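Local coordinates for protein probable M18-family aminopeptidase 1 (Thermotoga maritima, PDB 2GLF) that probably cleaves amino acids from the N-terminal ends of peptides, acting as a metal-dependent aminopeptidase of the M18 family, at residues I40-F49 against T256-A264; P229-R240 against S426-A434. All coordinates share one frame; numbering follows the deposited sequence.

Contact 1 of 2, residues I40-F49 against T256-A264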
ATOM      1  N   ILE A  40      17.258  53.331  -7.237  1.00 27.62           N
ATOM      2  CA  ILE A  40      17.759  53.769  -5.937  1.00 26.41           C
ATOM      3  C   ILE A  40      18.900  54.764  -6.119  1.00 26.56           C
ATOM      4  O   ILE A  40      19.011  55.739  -5.376  1.00 27.25           O
ATOM      5  CB  ILE A  40      18.244  52.561  -5.091  1.00 19.90           C
ATOM      6  CG1 ILE A  40      17.063  51.631  -4.814  1.00 20.17           C
ATOM      7  CG2 ILE A  40      18.827  53.033  -3.755  1.00 17.69           C
ATOM      8  CD1 ILE A  40      17.449  50.359  -4.090  1.00 19.81           C
ATOM      9  N   LYS A  41      19.747  54.520  -7.109  1.00 21.42           N
ATOM     10  CA  LYS A  41      20.861  55.419  -7.366  1.00 21.62           C
ATOM     11  C   LYS A  41      20.307  56.777  -7.768  1.00 20.70           C
ATOM     12  O   LYS A  41      20.713  57.797  -7.223  1.00 20.34           O
ATOM     13  CB  LYS A  41      21.763  54.876  -8.476  1.00 32.74           C
ATOM     14  CG  LYS A  41      22.991  55.742  -8.733  1.00 32.47           C
ATOM     15  CD  LYS A  41      23.887  55.165  -9.825  1.00 33.72           C
ATOM     16  CE  LYS A  41      25.135  56.019 -10.037  1.00 35.02           C
ATOM     17  NZ  LYS A  41      24.808  57.405 -10.465  1.00 37.19           N
ATOM     18  N   ARG A  42      19.373  56.785  -8.716  1.00 16.81           N
ATOM     19  CA  ARG A  42      18.750  58.022  -9.180  1.00 16.59           C
ATOM     20  C   ARG A  42      18.239  58.826  -7.992  1.00 16.65           C
ATOM     21  O   ARG A  42      18.546  60.008  -7.858  1.00 16.91           O
ATOM     22  CB  ARG A  42      17.584  57.710 -10.124  1.00 31.22           C
ATOM     23  CG  ARG A  42      16.603  58.857 -10.293  1.00 30.45           C
ATOM     24  CD  ARG A  42      15.375  58.434 -11.059  1.00 30.27           C
ATOM     25  NE  ARG A  42      14.194  59.162 -10.607  1.00 35.12           N
ATOM     26  CZ  ARG A  42      13.613  58.980  -9.424  1.00 37.88           C
ATOM     27  NH1 ARG A  42      14.103  58.089  -8.572  1.00 40.63           N
ATOM     28  NH2 ARG A  42      12.543  59.687  -9.085  1.00 38.67           N
ATOM     29  N   ILE A  43      17.445  58.179  -7.145  1.00 17.92           N
ATOM     30  CA  ILE A  43      16.899  58.818  -5.954  1.00 18.16           C
ATOM     31  C   ILE A  43      18.042  59.379  -5.113  1.00 17.98           C
ATOM     32  O   ILE A  43      17.946  60.477  -4.563  1.00 17.57           O
ATOM     33  CB  ILE A  43      16.108  57.804  -5.102  1.00 28.40           C
ATOM     34  CG1 ILE A  43      14.801  57.454  -5.809  1.00 28.33           C
ATOM     35  CG2 ILE A  43      15.869  58.356  -3.696  1.00 26.87           C
ATOM     36  CD1 ILE A  43      14.011  56.373  -5.119  1.00 28.80           C
ATOM     37  N   LEU A  44      19.122  58.610  -5.018  1.00 29.88           N
ATOM     38  CA  LEU A  44      20.288  59.025  -4.254  1.00 30.02           C
ATOM     39  C   LEU A  44      21.070  60.137  -4.953  1.00 30.57           C
ATOM     40  O   LEU A  44      21.720  60.947  -4.295  1.00 30.80           O
ATOM     41  CB  LEU A  44      21.213  57.830  -3.999  1.00 14.07           C
ATOM     42  CG  LEU A  44      20.741  56.789  -2.979  1.00 12.66           C
ATOM     43  CD1 LEU A  44      21.762  55.655  -2.877  1.00 10.90           C
ATOM     44  CD2 LEU A  44      20.538  57.463  -1.620  1.00 10.90           C
ATOM     45  N   ASP A  45      21.023  60.177  -6.281  1.00 38.08           N
ATOM     46  CA  ASP A  45      21.742  61.219  -6.990  1.00 38.75           C
ATOM     47  C   ASP A  45      21.090  62.554  -6.693  1.00 40.03           C
ATOM     48  O   ASP A  45      21.775  63.569  -6.598  1.00 41.42           O
ATOM     49  CB  ASP A  45      21.805  60.917  -8.480  1.00 25.34           C
ATOM     50  CG  ASP A  45      22.792  59.809  -8.790  1.00 25.23           C
ATOM     51  OD1 ASP A  45      23.831  59.743  -8.102  1.00 26.53           O
ATOM     52  OD2 ASP A  45      22.540  59.011  -9.715  1.00 24.56           O
ATOM     53  N   GLU A  46      19.767  62.558  -6.548  1.00 34.65           N
ATOM     54  CA  GLU A  46      19.073  63.773  -6.133  1.00 35.11           C
ATOM     55  C   GLU A  46      19.397  63.639  -4.641  1.00 35.34           C
ATOM     56  O   GLU A  46      20.300  62.885  -4.286  1.00 36.71           O
ATOM     57  CB  GLU A  46      17.570  63.649  -6.331  1.00 54.76           C
ATOM     58  CG  GLU A  46      17.148  63.151  -7.685  1.00 59.65           C
ATOM     59  CD  GLU A  46      15.641  62.998  -7.782  1.00 66.80           C
ATOM     60  OE1 GLU A  46      15.055  62.302  -6.924  1.00 70.38           O
ATOM     61  OE2 GLU A  46      15.039  63.570  -8.714  1.00 69.89           O
ATOM     62  N   SER A  47      18.689  64.317  -3.752  1.00 41.06           N
ATOM     63  CA  SER A  47      19.010  64.158  -2.332  1.00 41.03           C
ATOM     64  C   SER A  47      20.444  64.592  -2.016  1.00 41.14           C
ATOM     65  O   SER A  47      20.773  64.879  -0.866  1.00 41.70           O
ATOM     66  CB  SER A  47      18.830  62.696  -1.907  1.00 26.82           C
ATOM     67  OG  SER A  47      17.499  62.264  -2.113  1.00 25.54           O
ATOM     68  N   GLY A  48      21.297  64.608  -3.034  1.00 25.26           N
ATOM     69  CA  GLY A  48      22.668  65.042  -2.852  1.00 24.91           C
ATOM     70  C   GLY A  48      23.727  64.026  -2.477  1.00 24.83           C
ATOM     71  O   GLY A  48      24.677  64.360  -1.771  1.00 25.45           O
ATOM     72  N   PHE A  49      23.591  62.791  -2.931  1.00 18.05           N
ATOM     73  CA  PHE A  49      24.594  61.790  -2.610  1.00 17.17           C
ATOM     74  C   PHE A  49      25.612  61.716  -3.740  1.00 17.67           C
ATOM     75  O   PHE A  49      25.317  62.103  -4.877  1.00 17.94           O
ATOM     76  CB  PHE A  49      23.957  60.409  -2.443  1.00 21.17           C
ATOM     77  CG  PHE A  49      23.336  60.166  -1.096  1.00 20.42           C
ATOM     78  CD1 PHE A  49      22.245  60.910  -0.668  1.00 19.64           C
ATOM     79  CD2 PHE A  49      23.807  59.136  -0.281  1.00 19.13           C
ATOM     80  CE1 PHE A  49      21.626  60.626   0.549  1.00 19.35           C
ATOM     81  CE2 PHE A  49      23.198  58.844   0.936  1.00 16.14           C
ATOM     82  CZ  PHE A  49      22.106  59.587   1.352  1.00 19.26           C
ATOM     83  N   THR A 256      11.139  51.525   2.147  1.00 14.74           N
ATOM     84  CA  THR A 256      10.907  52.156   3.442  1.00 13.81           C
ATOM     85  C   THR A 256      12.216  52.584   4.099  1.00 14.26           C
ATOM     86  O   THR A 256      12.273  53.629   4.739  1.00 13.53           O
ATOM     87  CB  THR A 256      10.139  51.225   4.413  1.00 19.60           C
ATOM     88  OG1 THR A 256      10.721  49.914   4.394  1.00 19.47           O
ATOM     89  CG2 THR A 256       8.672  51.151   4.026  1.00 17.04           C
ATOM     90  N   ALA A 257      13.263  51.780   3.938  1.00 14.31           N
ATOM     91  CA  ALA A 257      14.561  52.110   4.514  1.00 14.62           C
ATOM     92  C   ALA A 257      15.201  53.258   3.736  1.00 15.19           C
ATOM     93  O   ALA A 257      15.826  54.141   4.318  1.00 15.85           O
ATOM     94  CB  ALA A 257      15.468  50.895   4.495  1.00 21.07           C
ATOM     95  N   LEU A 258      15.046  53.243   2.416  1.00 11.39           N
ATOM     96  CA  LEU A 258      15.595  54.299   1.579  1.00 11.90           C
ATOM     97  C   LEU A 258      14.975  55.625   2.016  1.00 12.15           C
ATOM     98  O   LEU A 258      15.679  56.610   2.247  1.00 12.42           O
ATOM     99  CB  LEU A 258      15.250  54.050   0.112  1.00 12.01           C
ATOM    100  CG  LEU A 258      16.192  54.599  -0.962  1.00 12.43           C
ATOM    101  CD1 LEU A 258      15.383  54.853  -2.214  1.00 10.65           C
ATOM    102  CD2 LEU A 258      16.864  55.880  -0.509  1.00 11.77           C
ATOM    103  N   ARG A 259      13.652  55.645   2.134  1.00 14.69           N
ATOM    104  CA  ARG A 259      12.949  56.854   2.540  1.00 15.30           C
ATOM    105  C   ARG A 259      13.327  57.293   3.949  1.00 16.31           C
ATOM    106  O   ARG A 259      13.372  58.487   4.239  1.00 17.01           O
ATOM    107  CB  ARG A 259      11.433  56.652   2.432  1.00 13.76           C
ATOM    108  CG  ARG A 259      10.927  56.552   0.991  1.00 13.03           C
ATOM    109  CD  ARG A 259      11.123  57.864   0.240  1.00  9.20           C
ATOM    110  NE  ARG A 259      10.319  58.914   0.847  1.00 10.78           N
ATOM    111  CZ  ARG A 259       8.994  58.965   0.781  1.00  9.85           C
ATOM    112  NH1 ARG A 259       8.328  58.028   0.122  1.00 11.09           N
ATOM    113  NH2 ARG A 259       8.335  59.926   1.408  1.00  9.20           N
ATOM    114  N   ALA A 260      13.603  56.331   4.824  1.00 25.37           N
ATOM    115  CA  ALA A 260      13.995  56.648   6.191  1.00 25.09           C
ATOM    116  C   ALA A 260      15.385  57.274   6.161  1.00 25.41           C
ATOM    117  O   ALA A 260      15.618  58.326   6.756  1.00 25.66           O
ATOM    118  CB  ALA A 260      14.005  55.390   7.039  1.00  1.76           C
ATOM    119  N   LEU A 261      16.304  56.624   5.453  1.00 21.03           N
ATOM    120  CA  LEU A 261      17.674  57.109   5.333  1.00 21.12           C
ATOM    121  C   LEU A 261      17.687  58.559   4.905  1.00 21.77           C
ATOM    122  O   LEU A 261      18.405  59.376   5.475  1.00 22.20           O
ATOM    123  CB  LEU A 261      18.456  56.291   4.294  1.00  9.54           C
ATOM    124  CG  LEU A 261      19.881  56.785   4.006  1.00  9.22           C
ATOM    125  CD1 LEU A 261      20.726  56.567   5.247  1.00  9.22           C
ATOM    126  CD2 LEU A 261      20.498  56.054   2.828  1.00  9.22           C
ATOM    127  N   LEU A 262      16.877  58.871   3.899  1.00 28.07           N
ATOM    128  CA  LEU A 262      16.804  60.218   3.353  1.00 27.48           C
ATOM    129  C   LEU A 262      16.195  61.296   4.248  1.00 28.02           C
ATOM    130  O   LEU A 262      16.547  62.470   4.119  1.00 28.46           O
ATOM    131  CB  LEU A 262      16.047  60.195   2.022  1.00  3.43           C
ATOM    132  CG  LEU A 262      16.622  59.313   0.914  1.00  3.43           C
ATOM    133  CD1 LEU A 262      15.874  59.584  -0.376  1.00  3.43           C
ATOM    134  CD2 LEU A 262      18.104  59.596   0.732  1.00  3.43           C
ATOM    135  N   SER A 263      15.297  60.921   5.156  1.00 12.03           N
ATOM    136  CA  SER A 263      14.656  61.924   5.992  1.00 12.76           C
ATOM    137  C   SER A 263      15.004  61.853   7.467  1.00 13.65           C
ATOM    138  O   SER A 263      14.406  62.540   8.291  1.00 13.85           O
ATOM    139  CB  SER A 263      13.139  61.845   5.826  1.00 14.57           C
ATOM    140  OG  SER A 263      12.646  60.632   6.356  1.00 15.56           O
ATOM    141  N   ALA A 264      15.977  61.034   7.810  1.00 22.95           N
ATOM    142  CA  ALA A 264      16.348  60.922   9.205  1.00 24.88           C
ATOM    143  C   ALA A 264      17.256  62.071   9.652  1.00 26.54           C
ATOM    144  O   ALA A 264      17.944  62.698   8.840  1.00 27.15           O
ATOM    145  CB  ALA A 264      17.037  59.581   9.445  1.00 22.43           C
TER
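Ile40, Ile43 and Leu44 meet Leu258 and Leu262 along a seam between two nearly parallel helices lying on the mixed sheet of this alpha/beta metallopeptidase fold. It is a worked example of how neighbouring helices on a sheet are joined by branched side chains while their backbones stay apart: the axes of 40-45 and 256-263 run at 12° to each other and come no closer than 11.6 Å, so methyl groups fill the interval.

The aliphatic part has two levels. At the first level, Leu258 CD1 lies 3.6 Å from Ile43 CD1, while Ile40 CG2 reaches Leu258 CG. One turn on, Ile43 CG2 comes within 3.5 Å of Leu262 CD1, the two side chains crossing at about a right angle. Ile43 CG2, anti to the backbone N, lies between the two leucines and also touches Leu258 CD1, whereas CG1 turns back beside that N (chi1 -72°) and carries CD1 to Leu258. Leu44 CD2 approaches both Leu258 CD2 and Leu262 CD2. On the sheet side, Leu44 and Leu261 both touch Ala75 of strand 73-77, and Phe26 of helix 13-29 covers Ile40 and Ile43.

The aromatic part begins after the first helix ends. Phe49 CE1 approaches Leu262 CD2 obliquely at 3.7 Å, and CZ reaches Leu261 CD2. One face of the ring is covered from within its own segment by Leu44 CD2, centred above it.

The polar element is Ser47, whose OG touches Leu262 CD1 at 3.6 Å and also donates to Ile43 O at 3.1 Å, 27° out of the carbonyl plane.

Contact 2 of 2, residues P229-R240 against S426-A434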
ATOM      1  N   PRO A 229       6.161  38.992 -13.763  1.00 15.46           N
ATOM      2  CA  PRO A 229       4.736  39.248 -14.018  1.00 17.19           C
ATOM      3  C   PRO A 229       4.423  40.665 -14.514  1.00 19.11           C
ATOM      4  O   PRO A 229       4.992  41.646 -14.039  1.00 20.09           O
ATOM      5  CB  PRO A 229       4.078  38.929 -12.676  1.00  8.15           C
ATOM      6  CG  PRO A 229       5.140  39.249 -11.699  1.00  8.27           C
ATOM      7  CD  PRO A 229       6.386  38.679 -12.345  1.00  8.01           C
ATOM      8  N   ALA A 230       3.512  40.751 -15.480  1.00 19.47           N
ATOM      9  CA  ALA A 230       3.125  42.022 -16.069  1.00 19.64           C
ATOM     10  C   ALA A 230       2.102  42.765 -15.211  1.00 21.07           C
ATOM     11  O   ALA A 230       1.492  43.736 -15.662  1.00 22.27           O
ATOM     12  CB  ALA A 230       2.574  41.788 -17.463  1.00  1.76           C
ATOM     13  N   PHE A 231       1.922  42.317 -13.971  1.00 22.33           N
ATOM     14  CA  PHE A 231       0.977  42.958 -13.056  1.00 23.82           C
ATOM     15  C   PHE A 231       1.615  44.217 -12.478  1.00 23.79           C
ATOM     16  O   PHE A 231       2.769  44.182 -12.052  1.00 23.63           O
ATOM     17  CB  PHE A 231       0.650  42.032 -11.884  1.00 56.77           C
ATOM     18  CG  PHE A 231       0.295  40.630 -12.283  1.00 60.02           C
ATOM     19  CD1 PHE A 231       0.261  39.622 -11.325  1.00 60.84           C
ATOM     20  CD2 PHE A 231      -0.018  40.313 -13.598  1.00 61.87           C
ATOM     21  CE1 PHE A 231      -0.080  38.325 -11.667  1.00 61.31           C
ATOM     22  CE2 PHE A 231      -0.358  39.017 -13.951  1.00 62.74           C
ATOM     23  CZ  PHE A 231      -0.391  38.019 -12.983  1.00 63.08           C
ATOM     24  N   SER A 232       0.875  45.319 -12.453  1.00 21.06           N
ATOM     25  CA  SER A 232       1.406  46.551 -11.879  1.00 20.78           C
ATOM     26  C   SER A 232       0.870  46.769 -10.465  1.00 19.86           C
ATOM     27  O   SER A 232      -0.198  46.270 -10.106  1.00 20.34           O
ATOM     28  CB  SER A 232       1.064  47.751 -12.758  1.00 35.47           C
ATOM     29  OG  SER A 232       1.962  47.834 -13.850  1.00 39.00           O
ATOM     30  N   PRO A 233       1.610  47.514  -9.632  1.00 17.43           N
ATOM     31  CA  PRO A 233       1.129  47.743  -8.266  1.00 17.00           C
ATOM     32  C   PRO A 233      -0.267  48.370  -8.267  1.00 16.96           C
ATOM     33  O   PRO A 233      -0.539  49.273  -9.057  1.00 15.98           O
ATOM     34  CB  PRO A 233       2.192  48.671  -7.681  1.00  7.97           C
ATOM     35  CG  PRO A 233       3.439  48.278  -8.436  1.00  7.97           C
ATOM     36  CD  PRO A 233       2.925  48.144  -9.845  1.00  7.97           C
ATOM     37  N   ARG A 234      -1.142  47.884  -7.389  1.00 15.41           N
ATOM     38  CA  ARG A 234      -2.509  48.392  -7.292  1.00 15.97           C
ATOM     39  C   ARG A 234      -3.066  48.353  -5.879  1.00 16.91           C
ATOM     40  O   ARG A 234      -2.664  47.519  -5.066  1.00 18.03           O
ATOM     41  CB  ARG A 234      -3.444  47.582  -8.193  1.00 23.54           C
ATOM     42  CG  ARG A 234      -3.149  47.715  -9.662  1.00 23.13           C
ATOM     43  CD  ARG A 234      -3.429  49.126 -10.125  1.00 26.20           C
ATOM     44  NE  ARG A 234      -4.861  49.395 -10.179  1.00 21.72           N
ATOM     45  CZ  ARG A 234      -5.696  48.770 -10.999  1.00 18.11           C
ATOM     46  NH1 ARG A 234      -5.230  47.843 -11.824  1.00 15.48           N
ATOM     47  NH2 ARG A 234      -6.988  49.070 -11.004  1.00 17.10           N
ATOM     48  N   GLU A 235      -3.994  49.264  -5.593  1.00 29.02           N
ATOM     49  CA  GLU A 235      -4.651  49.304  -4.293  1.00 28.97           C
ATOM     50  C   GLU A 235      -5.465  48.025  -4.263  1.00 27.85           C
ATOM     51  O   GLU A 235      -5.883  47.536  -5.312  1.00 28.31           O
ATOM     52  CB  GLU A 235      -5.633  50.467  -4.198  1.00 33.41           C
ATOM     53  CG  GLU A 235      -5.051  51.854  -4.182  1.00 35.09           C
ATOM     54  CD  GLU A 235      -6.140  52.897  -4.000  1.00 36.86           C
ATOM     55  OE1 GLU A 235      -6.999  53.026  -4.896  1.00 40.34           O
ATOM     56  OE2 GLU A 235      -6.151  53.580  -2.955  1.00 41.27           O
ATOM     57  N   VAL A 236      -5.713  47.489  -3.076  1.00 15.46           N
ATOM     58  CA  VAL A 236      -6.494  46.266  -2.986  1.00 14.33           C
ATOM     59  C   VAL A 236      -7.564  46.360  -1.905  1.00 14.21           C
ATOM     60  O   VAL A 236      -7.344  46.959  -0.852  1.00 14.17           O
ATOM     61  CB  VAL A 236      -5.582  45.040  -2.707  1.00 11.15           C
ATOM     62  CG1 VAL A 236      -6.396  43.766  -2.749  1.00 10.47           C
ATOM     63  CG2 VAL A 236      -4.468  44.973  -3.736  1.00 10.48           C
ATOM     64  N   GLY A 237      -8.732  45.788  -2.190  1.00 18.61           N
ATOM     65  CA  GLY A 237      -9.823  45.783  -1.229  1.00 18.61           C
ATOM     66  C   GLY A 237     -10.845  46.902  -1.325  1.00 18.88           C
ATOM     67  O   GLY A 237     -10.558  47.976  -1.845  1.00 18.61           O
HETATM   68  N   MSE A 238     -12.046  46.639  -0.815  1.00 14.86           N
HETATM   69  CA  MSE A 238     -13.120  47.621  -0.821  1.00 14.86           C
HETATM   70  C   MSE A 238     -12.691  48.905  -0.129  1.00 14.86           C
HETATM   71  O   MSE A 238     -13.060  49.994  -0.561  1.00 14.86           O
HETATM   72  CB  MSE A 238     -14.369  47.064  -0.130  1.00 49.34           C
HETATM   73  CG  MSE A 238     -15.249  46.189  -1.015  1.00 53.35           C
HETATM   74 SE   MSE A 238     -15.919  47.107  -2.608  1.00 61.57          SE
HETATM   75  CE  MSE A 238     -16.840  48.575  -1.746  1.00 58.19           C
ATOM     76  N   ASP A 239     -11.926  48.795   0.952  1.00 16.15           N
ATOM     77  CA  ASP A 239     -11.475  50.003   1.630  1.00 15.66           C
ATOM     78  C   ASP A 239     -10.101  50.426   1.125  1.00 15.53           C
ATOM     79  O   ASP A 239      -9.418  51.219   1.762  1.00 15.53           O
ATOM     80  CB  ASP A 239     -11.438  49.823   3.155  1.00 12.60           C
ATOM     81  CG  ASP A 239     -10.690  48.576   3.586  1.00 12.60           C
ATOM     82  OD1 ASP A 239      -9.682  48.225   2.937  1.00 12.60           O
ATOM     83  OD2 ASP A 239     -11.114  47.957   4.591  1.00 15.05           O
ATOM     84  N   ARG A 240      -9.705  49.883  -0.021  1.00 15.31           N
ATOM     85  CA  ARG A 240      -8.421  50.206  -0.632  1.00 14.57           C
ATOM     86  C   ARG A 240      -7.329  50.315   0.425  1.00 14.05           C
ATOM     87  O   ARG A 240      -6.495  51.215   0.367  1.00 14.73           O
ATOM     88  CB  ARG A 240      -8.523  51.541  -1.371  1.00 17.34           C
ATOM     89  CG  ARG A 240      -9.886  51.834  -1.961  1.00 18.05           C
ATOM     90  CD  ARG A 240     -10.017  53.320  -2.241  1.00 19.66           C
ATOM     91  NE  ARG A 240      -9.810  53.653  -3.644  1.00 22.66           N
ATOM     92  CZ  ARG A 240     -10.770  53.633  -4.563  1.00 24.48           C
ATOM     93  NH1 ARG A 240     -12.013  53.297  -4.229  1.00 23.15           N
ATOM     94  NH2 ARG A 240     -10.487  53.945  -5.819  1.00 22.21           N
ATOM     95  N   SER A 426       4.370  34.937  -4.350  1.00 21.59           N
ATOM     96  CA  SER A 426       3.431  34.801  -5.455  1.00 21.60           C
ATOM     97  C   SER A 426       3.678  35.963  -6.412  1.00 22.25           C
ATOM     98  O   SER A 426       4.364  36.924  -6.067  1.00 23.27           O
ATOM     99  CB  SER A 426       1.999  34.872  -4.943  1.00  9.05           C
ATOM    100  OG  SER A 426       1.728  36.150  -4.394  1.00  9.05           O
ATOM    101  N   PRO A 427       3.127  35.890  -7.629  1.00 14.48           N
ATOM    102  CA  PRO A 427       3.318  36.970  -8.602  1.00 14.48           C
ATOM    103  C   PRO A 427       2.577  38.250  -8.207  1.00 15.79           C
ATOM    104  O   PRO A 427       2.685  39.270  -8.887  1.00 16.10           O
ATOM    105  CB  PRO A 427       2.767  36.371  -9.893  1.00 10.87           C
ATOM    106  CG  PRO A 427       3.020  34.907  -9.717  1.00 11.85           C
ATOM    107  CD  PRO A 427       2.588  34.691  -8.287  1.00 11.87           C
ATOM    108  N   PHE A 428       1.836  38.197  -7.104  1.00 16.02           N
ATOM    109  CA  PHE A 428       1.064  39.354  -6.650  1.00 16.05           C
ATOM    110  C   PHE A 428       0.928  39.327  -5.124  1.00 16.96           C
ATOM    111  O   PHE A 428      -0.113  38.937  -4.587  1.00 17.69           O
ATOM    112  CB  PHE A 428      -0.332  39.326  -7.311  1.00 11.89           C
ATOM    113  CG  PHE A 428      -1.049  40.658  -7.309  1.00 10.49           C
ATOM    114  CD1 PHE A 428      -0.596  41.712  -8.097  1.00  8.70           C
ATOM    115  CD2 PHE A 428      -2.190  40.853  -6.528  1.00  8.03           C
ATOM    116  CE1 PHE A 428      -1.269  42.939  -8.109  1.00  7.54           C
ATOM    117  CE2 PHE A 428      -2.868  42.082  -6.535  1.00  7.54           C
ATOM    118  CZ  PHE A 428      -2.405  43.122  -7.327  1.00  7.54           C
ATOM    119  N   GLU A 429       1.984  39.738  -4.426  1.00 10.53           N
ATOM    120  CA  GLU A 429       1.968  39.757  -2.965  1.00 10.66           C
ATOM    121  C   GLU A 429       1.093  40.894  -2.446  1.00 10.25           C
ATOM    122  O   GLU A 429       0.872  41.887  -3.134  1.00 10.29           O
ATOM    123  CB  GLU A 429       3.393  39.897  -2.426  1.00 14.94           C
ATOM    124  CG  GLU A 429       4.337  38.830  -2.954  1.00 16.97           C
ATOM    125  CD  GLU A 429       5.774  39.033  -2.509  1.00 22.41           C
ATOM    126  OE1 GLU A 429       6.244  40.192  -2.526  1.00 23.76           O
ATOM    127  OE2 GLU A 429       6.441  38.033  -2.159  1.00 24.10           O
ATOM    128  N   ILE A 430       0.594  40.733  -1.226  1.00 18.18           N
ATOM    129  CA  ILE A 430      -0.271  41.726  -0.602  1.00 19.07           C
ATOM    130  C   ILE A 430       0.320  42.234   0.719  1.00 19.69           C
ATOM    131  O   ILE A 430       0.777  41.448   1.555  1.00 19.85           O
ATOM    132  CB  ILE A 430      -1.698  41.130  -0.338  1.00  9.97           C
ATOM    133  CG1 ILE A 430      -2.702  41.676  -1.352  1.00 10.17           C
ATOM    134  CG2 ILE A 430      -2.189  41.499   1.046  1.00 10.97           C
ATOM    135  CD1 ILE A 430      -2.455  41.262  -2.757  1.00 12.84           C
ATOM    136  N   SER A 431       0.306  43.554   0.892  1.00 19.58           N
ATOM    137  CA  SER A 431       0.802  44.194   2.105  1.00 20.21           C
ATOM    138  C   SER A 431      -0.186  45.288   2.484  1.00 19.25           C
ATOM    139  O   SER A 431      -1.025  45.675   1.677  1.00 19.60           O
ATOM    140  CB  SER A 431       2.175  44.817   1.864  1.00 24.21           C
ATOM    141  OG  SER A 431       2.081  45.916   0.977  1.00 26.77           O
ATOM    142  N   SER A 432      -0.084  45.783   3.711  1.00 25.44           N
ATOM    143  CA  SER A 432      -0.970  46.840   4.192  1.00 24.63           C
ATOM    144  C   SER A 432      -0.351  48.225   3.974  1.00 24.25           C
ATOM    145  O   SER A 432       0.852  48.405   4.156  1.00 23.92           O
ATOM    146  CB  SER A 432      -1.248  46.632   5.681  1.00 17.79           C
ATOM    147  OG  SER A 432      -1.857  47.770   6.257  1.00 17.23           O
ATOM    148  N   LYS A 433      -1.163  49.198   3.571  1.00 14.45           N
ATOM    149  CA  LYS A 433      -0.662  50.560   3.371  1.00 13.77           C
ATOM    150  C   LYS A 433      -0.230  51.125   4.719  1.00 13.58           C
ATOM    151  O   LYS A 433       0.769  51.835   4.813  1.00 13.98           O
ATOM    152  CB  LYS A 433      -1.742  51.472   2.781  1.00 14.38           C
ATOM    153  CG  LYS A 433      -2.023  51.251   1.320  1.00 15.28           C
ATOM    154  CD  LYS A 433      -3.141  52.149   0.854  1.00 14.50           C
ATOM    155  CE  LYS A 433      -3.431  51.930  -0.618  1.00 13.78           C
ATOM    156  NZ  LYS A 433      -4.520  52.826  -1.091  1.00  8.90           N
ATOM    157  N   ALA A 434      -0.999  50.810   5.758  1.00 18.96           N
ATOM    158  CA  ALA A 434      -0.689  51.279   7.105  1.00 18.96           C
ATOM    159  C   ALA A 434       0.651  50.717   7.590  1.00 18.96           C
ATOM    160  O   ALA A 434       1.445  51.435   8.198  1.00 18.96           O
ATOM    161  CB  ALA A 434      -1.810  50.888   8.074  1.00 13.80           C
TER
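Glu235 and Lys433 form a salt bridge where strand 234-236 meets the start of helix 433-449; the segments also contribute the outer strands, 234-236 and 429-432, of a three-stranded antiparallel sheet. Glu235 shows how a side chain that starts away from its partner can still reach it. From CB, 4.1 Å from Lys433 NZ, the chain runs extended beyond CG (chi2 -177°); CG and CD each lie 3.3 Å from Lys433 NZ, and the carboxylate divides its work. OE2 meets Lys433 NZ at 2.6 Å, while OE1 takes Arg240 NE from the syn side, 33° out of the carboxylate plane. Lys433 NZ also donates to Arg240 O at 2.9 Å and pairs with Glu17. Were this glutamate an alanine, Arg240 NE would probably lose its carboxylate partner and Lys433 one of its anionic mates.

Farther along, Val236 CG2 touches Phe428 CE2 and Ile430 CD1. Phe231 CD1 lies 3.9 Å from Phe428 CD1, its CE1 equally far from Pro427 CB, and Pro229 CB sits over the centre of its ring. Phe231 also meets its counterpart in the second subunit. In the Glu235-Arg240-Lys433 salt-bridge network, Lys433 NZ, gripped by two carboxylates and a carbonyl, is likely to stay charged.

How the contacts relate
In chain order the segments are 40-49, 229-240, 256-264 and 426-434; those of the two contacts alternate, so the two long-range closures interlock in sequence. Their centres are 24 Å apart and their nearest atoms about 8 Å, without touching. Contact 1 belongs to helices on the mixed sheet, contact 2 to the small antiparallel sheet at the subunit interface. Two helices link them: helix 13-29 packs on both, and helix 433-449, which starts in contact 2, touches Thr256 of the helix used by contact 1. That helix, 248-263, carries the manganese ligand Asp249, and the ligand His425 immediately precedes segment 426-434, so both contacts involve elements that continue into the metal site.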